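Local structure of T CELL surface glycoprotein CD4 (Rattus norvegicus, 1CID) at residues S114-T125 / K147-E155; T125-E136 / E155-G166. The protein probably acts at the T-cell surface as the CD4 co-receptor, this fragment supplying its two membrane-proximal immunoglobulin-like domains. All coordinates share one frame; numbering follows the deposited sequence.

Contact 1 (S114-T125 / K147-E155)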
loop_
_atom_site.group_PDB
_atom_site.type_symbol
_atom_site.label_atom_id
_atom_site.label_comp_id
_atom_site.label_asym_id
_atom_site.label_seq_id
_atom_site.Cartn_x
_atom_site.Cartn_y
_atom_site.Cartn_z
ATOM N N SER A 114 -27.465 -5.802 5.891
ATOM C CA SER A 114 -27.691 -4.316 6.020
ATOM C C SER A 114 -27.816 -3.893 7.490
ATOM O O SER A 114 -28.408 -2.882 7.890
ATOM C CB SER A 114 -28.775 -3.697 5.199
ATOM O OG SER A 114 -29.994 -4.380 5.403
ATOM N N ASN A 115 -27.201 -4.762 8.257
ATOM C CA ASN A 115 -27.061 -4.609 9.701
ATOM C C ASN A 115 -25.549 -4.280 9.765
ATOM O O ASN A 115 -25.180 -3.586 10.728
ATOM C CB ASN A 115 -27.435 -5.799 10.577
ATOM C CG ASN A 115 -28.718 -5.695 11.422
ATOM O OD1 ASN A 115 -29.595 -4.839 11.115
ATOM N ND2 ASN A 115 -28.807 -6.579 12.445
ATOM N N THR A 116 -24.895 -4.800 8.713
ATOM C CA THR A 116 -23.469 -4.520 8.781
ATOM C C THR A 116 -22.938 -3.533 7.786
ATOM O O THR A 116 -23.439 -3.542 6.662
ATOM C CB THR A 116 -22.847 -5.962 8.615
ATOM O OG1 THR A 116 -23.676 -6.750 9.520
ATOM C CG2 THR A 116 -21.369 -6.017 9.014
ATOM N N LEU A 117 -21.965 -2.747 8.193
ATOM C CA LEU A 117 -21.147 -1.768 7.487
ATOM C C LEU A 117 -19.732 -2.074 8.107
ATOM O O LEU A 117 -19.804 -1.988 9.333
ATOM C CB LEU A 117 -21.264 -0.255 7.622
ATOM C CG LEU A 117 -20.337 0.584 6.759
ATOM C CD1 LEU A 117 -20.674 0.502 5.264
ATOM C CD2 LEU A 117 -20.473 2.054 7.112
ATOM N N THR A 118 -18.732 -2.408 7.314
ATOM C CA THR A 118 -17.471 -2.740 7.940
ATOM C C THR A 118 -16.267 -2.004 7.385
ATOM O O THR A 118 -16.325 -1.664 6.191
ATOM C CB THR A 118 -17.240 -4.282 7.942
ATOM O OG1 THR A 118 -18.534 -4.910 7.965
ATOM C CG2 THR A 118 -16.468 -4.589 9.244
ATOM N N CYS A 119 -15.237 -1.777 8.162
ATOM C CA CYS A 119 -14.131 -1.125 7.467
ATOM C C CYS A 119 -12.942 -1.840 8.031
ATOM O O CYS A 119 -13.044 -1.912 9.258
ATOM C CB CYS A 119 -14.238 0.291 7.774
ATOM S SG CYS A 119 -12.812 1.214 7.314
ATOM N N GLU A 120 -12.062 -2.407 7.196
ATOM C CA GLU A 120 -10.888 -3.052 7.755
ATOM C C GLU A 120 -9.708 -2.617 6.866
ATOM O O GLU A 120 -9.881 -2.367 5.676
ATOM C CB GLU A 120 -10.633 -4.496 7.787
ATOM C CG GLU A 120 -11.236 -5.192 6.606
ATOM C CD GLU A 120 -11.245 -6.708 6.899
ATOM O OE1 GLU A 120 -10.169 -7.112 7.421
ATOM O OE2 GLU A 120 -12.396 -7.197 6.534
ATOM N N VAL A 121 -8.624 -2.559 7.617
ATOM C CA VAL A 121 -7.326 -2.143 7.019
ATOM C C VAL A 121 -6.244 -3.197 7.263
ATOM O O VAL A 121 -6.291 -3.964 8.271
ATOM C CB VAL A 121 -7.096 -0.761 7.651
ATOM C CG1 VAL A 121 -6.263 -0.700 8.906
ATOM C CG2 VAL A 121 -6.379 0.227 6.762
ATOM N N MET A 122 -5.238 -3.328 6.434
ATOM C CA MET A 122 -4.204 -4.340 6.709
ATOM C C MET A 122 -2.836 -3.847 6.299
ATOM O O MET A 122 -2.768 -3.163 5.269
ATOM C CB MET A 122 -4.427 -5.604 5.949
ATOM C CG MET A 122 -4.160 -6.716 6.960
ATOM S SD MET A 122 -5.318 -7.975 6.231
ATOM C CE MET A 122 -6.573 -7.665 7.536
ATOM N N GLY A 123 -1.847 -4.207 7.076
ATOM C CA GLY A 123 -0.496 -3.715 6.649
ATOM C C GLY A 123 0.008 -2.928 7.841
ATOM O O GLY A 123 -0.680 -2.840 8.868
ATOM N N PRO A 124 1.171 -2.343 7.673
ATOM C CA PRO A 124 1.886 -1.541 8.675
ATOM C C PRO A 124 1.353 -0.205 9.196
ATOM O O PRO A 124 1.613 0.956 8.729
ATOM C CB PRO A 124 3.287 -1.286 8.069
ATOM C CG PRO A 124 3.214 -1.596 6.609
ATOM C CD PRO A 124 1.981 -2.488 6.437
ATOM N N THR A 125 0.620 -0.435 10.306
ATOM C CA THR A 125 0.015 0.737 10.983
ATOM C C THR A 125 0.599 1.014 12.359
ATOM O O THR A 125 0.751 -0.002 13.069
ATOM C CB THR A 125 -1.571 0.597 11.045
ATOM O OG1 THR A 125 -2.025 -0.714 11.483
ATOM C CG2 THR A 125 -2.131 1.053 9.701
ATOM N N LYS A 147 -8.204 -2.466 13.968
ATOM C CA LYS A 147 -7.965 -2.641 12.527
ATOM C C LYS A 147 -9.223 -3.066 11.813
ATOM O O LYS A 147 -9.233 -3.114 10.561
ATOM C CB LYS A 147 -6.788 -3.569 12.299
ATOM C CG LYS A 147 -5.362 -3.019 12.158
ATOM C CD LYS A 147 -4.311 -4.048 11.697
ATOM C CE LYS A 147 -3.107 -3.231 11.206
ATOM N NZ LYS A 147 -2.280 -4.111 10.332
ATOM N N VAL A 148 -10.250 -3.350 12.584
ATOM C CA VAL A 148 -11.516 -3.574 11.894
ATOM C C VAL A 148 -12.629 -3.020 12.790
ATOM O O VAL A 148 -12.804 -3.558 13.897
ATOM C CB VAL A 148 -11.578 -4.977 11.398
ATOM C CG1 VAL A 148 -11.658 -5.996 12.489
ATOM C CG2 VAL A 148 -12.845 -5.110 10.552
ATOM N N ILE A 149 -13.290 -1.948 12.326
ATOM C CA ILE A 149 -14.428 -1.447 13.089
ATOM C C ILE A 149 -15.700 -1.805 12.332
ATOM O O ILE A 149 -15.543 -1.939 11.136
ATOM C CB ILE A 149 -14.352 0.053 13.327
ATOM C CG1 ILE A 149 -14.238 0.689 11.947
ATOM C CG2 ILE A 149 -13.169 0.086 14.293
ATOM C CD1 ILE A 149 -13.943 2.204 11.972
ATOM N N GLN A 150 -16.781 -1.865 13.047
ATOM C CA GLN A 150 -18.069 -2.297 12.463
ATOM C C GLN A 150 -19.169 -1.350 12.874
ATOM O O GLN A 150 -18.937 -0.754 13.929
ATOM C CB GLN A 150 -18.233 -3.745 12.935
ATOM C CG GLN A 150 -19.265 -4.648 12.336
ATOM C CD GLN A 150 -20.381 -4.868 13.347
ATOM O OE1 GLN A 150 -21.166 -3.906 13.574
ATOM N NE2 GLN A 150 -20.428 -6.056 13.981
ATOM N N VAL A 151 -20.244 -1.176 12.138
ATOM C CA VAL A 151 -21.368 -0.311 12.484
ATOM C C VAL A 151 -22.666 -1.100 12.167
ATOM O O VAL A 151 -22.960 -1.617 11.106
ATOM C CB VAL A 151 -21.498 1.111 11.932
ATOM C CG1 VAL A 151 -22.867 1.815 11.945
ATOM C CG2 VAL A 151 -20.538 2.054 12.670
ATOM N N GLN A 152 -23.391 -1.052 13.273
ATOM C CA GLN A 152 -24.719 -1.664 13.358
ATOM C C GLN A 152 -25.790 -0.722 12.778
ATOM O O GLN A 152 -25.970 0.504 13.023
ATOM C CB GLN A 152 -24.957 -2.185 14.770
ATOM C CG GLN A 152 -24.957 -3.707 14.727
ATOM C CD GLN A 152 -25.746 -4.498 13.687
ATOM O OE1 GLN A 152 -26.983 -4.367 13.552
ATOM N NE2 GLN A 152 -25.102 -5.383 12.878
ATOM N N ALA A 153 -26.464 -1.463 11.902
ATOM C CA ALA A 153 -27.556 -0.973 11.088
ATOM C C ALA A 153 -27.375 0.496 10.716
ATOM O O ALA A 153 -28.080 1.402 11.190
ATOM C CB ALA A 153 -28.918 -1.189 11.744
ATOM N N PRO A 154 -26.452 0.716 9.824
ATOM C CA PRO A 154 -26.194 2.056 9.338
ATOM C C PRO A 154 -27.398 2.717 8.696
ATOM O O PRO A 154 -28.143 2.056 7.955
ATOM C CB PRO A 154 -25.172 1.776 8.262
ATOM C CG PRO A 154 -25.567 0.362 7.825
ATOM C CD PRO A 154 -25.636 -0.323 9.192
ATOM N N GLU A 155 -27.567 3.986 8.932
ATOM C CA GLU A 155 -28.583 4.771 8.293
ATOM C C GLU A 155 -28.226 4.786 6.836
ATOM O O GLU A 155 -27.044 4.844 6.544
ATOM C CB GLU A 155 -28.539 6.234 8.782
ATOM C CG GLU A 155 -29.318 6.095 10.132
ATOM C CD GLU A 155 -28.221 6.093 11.151
ATOM O OE1 GLU A 155 -27.918 7.313 11.159
ATOM O OE2 GLU A 155 -27.728 5.149 11.737
#
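Lys147 is held to segment 114-125 through both backbone and side chain: its carbonyl O receives Val121 N at 3.1 Å, and its extended chain runs past Val121, CG lying 4.1 Å from Val121 CG1, until NZ is modelled 2.5 Å from Gly123 O, a hydrogen bond whose exact geometry is doubtful. NZ also salt-bridges Glu35. Val148 follows on the face of Thr118 and Glu120; CG2, anti to the backbone N, lies against Glu120 CB at 3.6 Å. Ile149 turns to the other face, and its backbone makes two bonds with Cys119, Cys119 N to Ile149 O being 3.0 Å and nearly straight. Gln150 holds CG anti to its backbone N (chi1 -167°), which brings CG near Thr116 CG2. Val151 N bonds Leu117 O at 3.0 Å, whereas the return bond from Leu117 N is weak. Beyond the strands, Ala153 N bonds Asn115 O, 2.7 Å away, and Pro154 places CG 4.4 Å from Leu117 CB. The strands run antiparallel at 164°, as neighbours in an immunoglobulin sheet. The chemistry implies a division of labour: backbone bonds set the register, Leu117, Cys119, Ile149 and Val151 line the buried face, and polar chains mostly occupy the other.

Contact 2 (T125-E136 / E155-G166)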
loop_
_atom_site.group_PDB
_atom_site.type_symbol
_atom_site.label_atom_id
_atom_site.label_comp_id
_atom_site.label_asym_id
_atom_site.label_seq_id
_atom_site.Cartn_x
_atom_site.Cartn_y
_atom_site.Cartn_z
ATOM N N THR A 125 0.620 -0.435 10.306
ATOM C CA THR A 125 0.015 0.737 10.983
ATOM C C THR A 125 0.599 1.014 12.359
ATOM O O THR A 125 0.751 -0.002 13.069
ATOM C CB THR A 125 -1.571 0.597 11.045
ATOM O OG1 THR A 125 -2.025 -0.714 11.483
ATOM C CG2 THR A 125 -2.131 1.053 9.701
ATOM N N SER A 126 0.820 2.280 12.657
ATOM C CA SER A 126 1.239 2.721 14.000
ATOM C C SER A 126 0.104 2.421 14.980
ATOM O O SER A 126 -1.025 2.365 14.491
ATOM C CB SER A 126 1.338 4.228 14.123
ATOM O OG SER A 126 2.172 5.059 13.379
ATOM N N PRO A 127 0.285 2.357 16.273
ATOM C CA PRO A 127 -0.757 2.167 17.307
ATOM C C PRO A 127 -1.359 3.489 17.824
ATOM O O PRO A 127 -2.157 3.561 18.775
ATOM C CB PRO A 127 -0.012 1.348 18.365
ATOM C CG PRO A 127 1.302 2.161 18.409
ATOM C CD PRO A 127 1.619 2.426 16.920
ATOM N N LYS A 128 -0.959 4.598 17.248
ATOM C CA LYS A 128 -1.496 5.957 17.395
ATOM C C LYS A 128 -2.161 6.200 15.995
ATOM O O LYS A 128 -1.966 7.153 15.191
ATOM C CB LYS A 128 -0.467 7.017 17.714
ATOM C CG LYS A 128 0.673 6.951 16.689
ATOM C CD LYS A 128 1.513 8.214 16.744
ATOM C CE LYS A 128 2.983 7.781 16.608
ATOM N NZ LYS A 128 3.366 6.956 17.814
ATOM N N MET A 129 -2.949 5.194 15.607
ATOM C CA MET A 129 -3.711 5.052 14.350
ATOM C C MET A 129 -5.101 4.453 14.713
ATOM O O MET A 129 -5.095 3.392 15.397
ATOM C CB MET A 129 -3.086 4.224 13.213
ATOM C CG MET A 129 -2.413 5.132 12.208
ATOM S SD MET A 129 -1.324 4.277 10.998
ATOM C CE MET A 129 -0.426 5.770 10.458
ATOM N N ARG A 130 -6.149 5.185 14.278
ATOM C CA ARG A 130 -7.487 4.658 14.608
ATOM C C ARG A 130 -8.334 4.684 13.355
ATOM O O ARG A 130 -7.911 5.452 12.496
ATOM C CB ARG A 130 -8.102 5.372 15.768
ATOM C CG ARG A 130 -7.726 6.839 15.768
ATOM C CD ARG A 130 -7.627 7.392 17.180
ATOM N NE ARG A 130 -8.797 7.035 17.926
ATOM C CZ ARG A 130 -9.040 6.611 19.132
ATOM N NH1 ARG A 130 -7.992 6.530 19.911
ATOM N NH2 ARG A 130 -10.213 6.205 19.678
ATOM N N LEU A 131 -9.337 3.880 13.358
ATOM C CA LEU A 131 -10.265 3.766 12.242
ATOM C C LEU A 131 -11.588 4.445 12.681
ATOM O O LEU A 131 -12.005 4.401 13.858
ATOM C CB LEU A 131 -10.444 2.297 11.990
ATOM C CG LEU A 131 -9.840 1.468 10.867
ATOM C CD1 LEU A 131 -10.590 0.147 10.782
ATOM C CD2 LEU A 131 -9.853 2.221 9.551
ATOM N N ILE A 132 -12.161 5.064 11.683
ATOM C CA ILE A 132 -13.338 5.883 11.882
ATOM C C ILE A 132 -14.349 5.671 10.785
ATOM O O ILE A 132 -13.994 5.826 9.615
ATOM C CB ILE A 132 -12.739 7.342 11.859
ATOM C CG1 ILE A 132 -11.741 7.587 13.032
ATOM C CG2 ILE A 132 -13.786 8.465 11.830
ATOM C CD1 ILE A 132 -10.805 8.741 12.481
ATOM N N LEU A 133 -15.563 5.398 11.163
ATOM C CA LEU A 133 -16.732 5.235 10.284
ATOM C C LEU A 133 -17.595 6.457 10.652
ATOM O O LEU A 133 -17.892 6.660 11.815
ATOM C CB LEU A 133 -17.373 3.872 10.451
ATOM C CG LEU A 133 -17.121 2.798 9.406
ATOM C CD1 LEU A 133 -17.824 1.577 9.808
ATOM C CD2 LEU A 133 -17.590 3.252 8.036
ATOM N N LYS A 134 -17.910 7.362 9.793
ATOM C CA LYS A 134 -18.619 8.586 9.798
ATOM C C LYS A 134 -19.674 8.611 8.681
ATOM O O LYS A 134 -19.622 7.820 7.728
ATOM C CB LYS A 134 -17.745 9.639 9.205
ATOM C CG LYS A 134 -17.139 10.720 10.062
ATOM C CD LYS A 134 -17.166 11.697 8.892
ATOM C CE LYS A 134 -16.027 12.593 9.004
ATOM N NZ LYS A 134 -15.557 13.206 10.286
ATOM N N GLN A 135 -20.576 9.575 8.820
ATOM C CA GLN A 135 -21.631 9.680 7.760
ATOM C C GLN A 135 -20.998 10.654 6.782
ATOM O O GLN A 135 -20.322 11.523 7.361
ATOM C CB GLN A 135 -22.974 10.125 8.287
ATOM C CG GLN A 135 -24.094 9.157 7.945
ATOM C CD GLN A 135 -25.109 9.144 9.043
ATOM O OE1 GLN A 135 -24.795 9.501 10.191
ATOM N NE2 GLN A 135 -26.294 8.740 8.613
ATOM N N GLU A 136 -21.164 10.573 5.493
ATOM C CA GLU A 136 -20.486 11.470 4.621
ATOM C C GLU A 136 -20.059 12.807 5.202
ATOM O O GLU A 136 -18.783 12.929 5.129
ATOM C CB GLU A 136 -21.157 11.924 3.349
ATOM C CG GLU A 136 -20.063 12.295 2.301
ATOM C CD GLU A 136 -20.654 12.367 0.926
ATOM O OE1 GLU A 136 -21.823 12.010 0.777
ATOM O OE2 GLU A 136 -19.897 12.814 0.035
ATOM N N GLU A 155 -27.567 3.986 8.932
ATOM C CA GLU A 155 -28.583 4.771 8.293
ATOM C C GLU A 155 -28.226 4.786 6.836
ATOM O O GLU A 155 -27.044 4.844 6.544
ATOM C CB GLU A 155 -28.539 6.234 8.782
ATOM C CG GLU A 155 -29.318 6.095 10.132
ATOM C CD GLU A 155 -28.221 6.093 11.151
ATOM O OE1 GLU A 155 -27.918 7.313 11.159
ATOM O OE2 GLU A 155 -27.728 5.149 11.737
ATOM N N ALA A 156 -29.101 4.743 5.873
ATOM C CA ALA A 156 -28.830 4.823 4.447
ATOM C C ALA A 156 -28.061 6.128 4.230
ATOM O O ALA A 156 -28.349 7.028 5.049
ATOM C CB ALA A 156 -30.127 5.015 3.737
ATOM N N GLY A 157 -27.228 6.138 3.169
ATOM C CA GLY A 157 -26.414 7.368 2.855
ATOM C C GLY A 157 -24.941 7.152 2.467
ATOM O O GLY A 157 -24.543 5.994 2.175
ATOM N N VAL A 158 -24.110 8.188 2.457
ATOM C CA VAL A 158 -22.730 7.980 2.047
ATOM C C VAL A 158 -22.039 7.786 3.356
ATOM O O VAL A 158 -22.122 8.808 4.037
ATOM C CB VAL A 158 -22.275 9.226 1.296
ATOM C CG1 VAL A 158 -20.797 9.181 1.045
ATOM C CG2 VAL A 158 -22.914 9.391 -0.078
ATOM N N TRP A 159 -21.448 6.663 3.594
ATOM C CA TRP A 159 -20.671 6.650 4.865
ATOM C C TRP A 159 -19.213 6.956 4.515
ATOM O O TRP A 159 -18.910 6.711 3.342
ATOM C CB TRP A 159 -20.742 5.303 5.497
ATOM C CG TRP A 159 -22.012 5.268 6.247
ATOM C CD1 TRP A 159 -23.238 5.169 5.683
ATOM C CD2 TRP A 159 -22.186 5.337 7.669
ATOM N NE1 TRP A 159 -24.169 5.169 6.701
ATOM C CE2 TRP A 159 -23.578 5.242 7.910
ATOM C CE3 TRP A 159 -21.348 5.437 8.759
ATOM C CZ2 TRP A 159 -24.139 5.196 9.164
ATOM C CZ3 TRP A 159 -21.929 5.427 10.022
ATOM C CH2 TRP A 159 -23.285 5.326 10.256
ATOM N N GLN A 160 -18.365 7.351 5.392
ATOM C CA GLN A 160 -16.990 7.471 4.821
ATOM C C GLN A 160 -16.112 6.628 5.693
ATOM O O GLN A 160 -16.569 6.424 6.849
ATOM C CB GLN A 160 -16.852 8.943 4.696
ATOM C CG GLN A 160 -15.389 9.267 4.581
ATOM C CD GLN A 160 -15.234 10.767 4.504
ATOM O OE1 GLN A 160 -15.716 11.593 5.269
ATOM N NE2 GLN A 160 -14.498 11.213 3.503
ATOM N N CYS A 161 -14.977 6.053 5.295
ATOM C CA CYS A 161 -14.184 5.339 6.345
ATOM C C CYS A 161 -12.808 6.007 6.409
ATOM O O CYS A 161 -12.215 6.291 5.334
ATOM C CB CYS A 161 -14.201 3.822 6.268
ATOM S SG CYS A 161 -12.992 3.183 7.501
ATOM N N LEU A 162 -12.269 6.359 7.573
ATOM C CA LEU A 162 -10.941 7.018 7.516
ATOM C C LEU A 162 -9.958 6.336 8.449
ATOM O O LEU A 162 -10.452 5.821 9.446
ATOM C CB LEU A 162 -11.106 8.395 7.954
ATOM C CG LEU A 162 -12.198 9.376 8.072
ATOM C CD1 LEU A 162 -11.484 10.655 8.569
ATOM C CD2 LEU A 162 -12.733 9.809 6.741
ATOM N N LEU A 163 -8.709 6.448 8.079
ATOM C CA LEU A 163 -7.496 5.972 8.783
ATOM C C LEU A 163 -6.745 7.293 9.143
ATOM O O LEU A 163 -6.390 8.087 8.235
ATOM C CB LEU A 163 -6.531 5.091 8.078
ATOM C CG LEU A 163 -5.355 4.210 8.372
ATOM C CD1 LEU A 163 -4.069 4.933 8.123
ATOM C CD2 LEU A 163 -5.293 3.722 9.818
ATOM N N SER A 164 -6.601 7.377 10.440
ATOM C CA SER A 164 -5.922 8.580 10.908
ATOM C C SER A 164 -4.893 8.183 11.948
ATOM O O SER A 164 -5.104 7.224 12.693
ATOM C CB SER A 164 -6.956 9.521 11.499
ATOM O OG SER A 164 -7.506 9.022 12.711
ATOM N N GLU A 165 -3.818 8.948 11.921
ATOM C CA GLU A 165 -2.692 8.956 12.883
ATOM C C GLU A 165 -2.575 10.463 13.292
ATOM O O GLU A 165 -2.489 11.377 12.442
ATOM C CB GLU A 165 -1.393 8.353 12.534
ATOM C CG GLU A 165 -0.174 8.800 13.377
ATOM C CD GLU A 165 0.633 9.544 12.327
ATOM O OE1 GLU A 165 0.094 10.628 12.004
ATOM O OE2 GLU A 165 1.645 9.132 11.777
ATOM N N GLY A 166 -2.748 10.584 14.614
ATOM C CA GLY A 166 -2.801 11.918 15.212
ATOM C C GLY A 166 -3.983 12.679 14.606
ATOM O O GLY A 166 -5.111 12.128 14.648
#
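Gln135 lies over one face of the Trp159 indole, its CG 4.2 Å from the centroid of the six-membered ring and 19° off the normal, a CH-pi contact; its amide plane is 15° from the ring plane. With Trp159 CG anti to the carbonyl carbon, beside the backbone N, the indole is also fixed at its edge: NE1 donates in the ring plane to Glu155 O at 2.9 Å. A leucine in place of Trp159 would probably leave Glu155 O without this donor and Gln135 CG without a flat surface to rest on. The tight part continues along the buried face of Met129, Leu131, Leu133, Cys161 and Leu163, where Leu133 CD2 packs on Cys161 CB at 3.9 Å and Met129 CG meets Leu163 CD2 at 4.0 Å. In the plane of the sheet, Ile132 and Leu162 exchange two backbone bonds, the shorter 2.7 Å from Leu162 N to Ile132 O. The opposite face, with Arg130, Ile132, Lys134, Gln160 and Leu162, is partly exposed. Strands 129-135 and 158-165, antiparallel at 156°, are the central pair of a four-stranded sheet, flanked by 140-144 and 168-176, while Ile149 and Val151 of strand 148-152 cover Leu133 from the facing sheet.

Contacts 1 and 2 are strand pairs from the two facing sheets of one immunoglobulin-like domain, their centres about 9 Å apart. Their segments alternate along the chain: the connections from strand 116-122 to 129-135, holding Thr125, and from 148-152 to 158-165, holding Glu155, both cross between the sheets. Between them the chain adds strand 140-144 to the sheet of contact 2 before returning to that of contact 1. The Cys119–Cys161 disulfide, SG to SG 2.0 Å, ties the sheets covalently. Around it Leu117 packs on Leu133, and Ile149 on Leu131 and Ile132. Together the contacts contribute much of the disulfide-bridged beta-sandwich core of the second domain in this fragment.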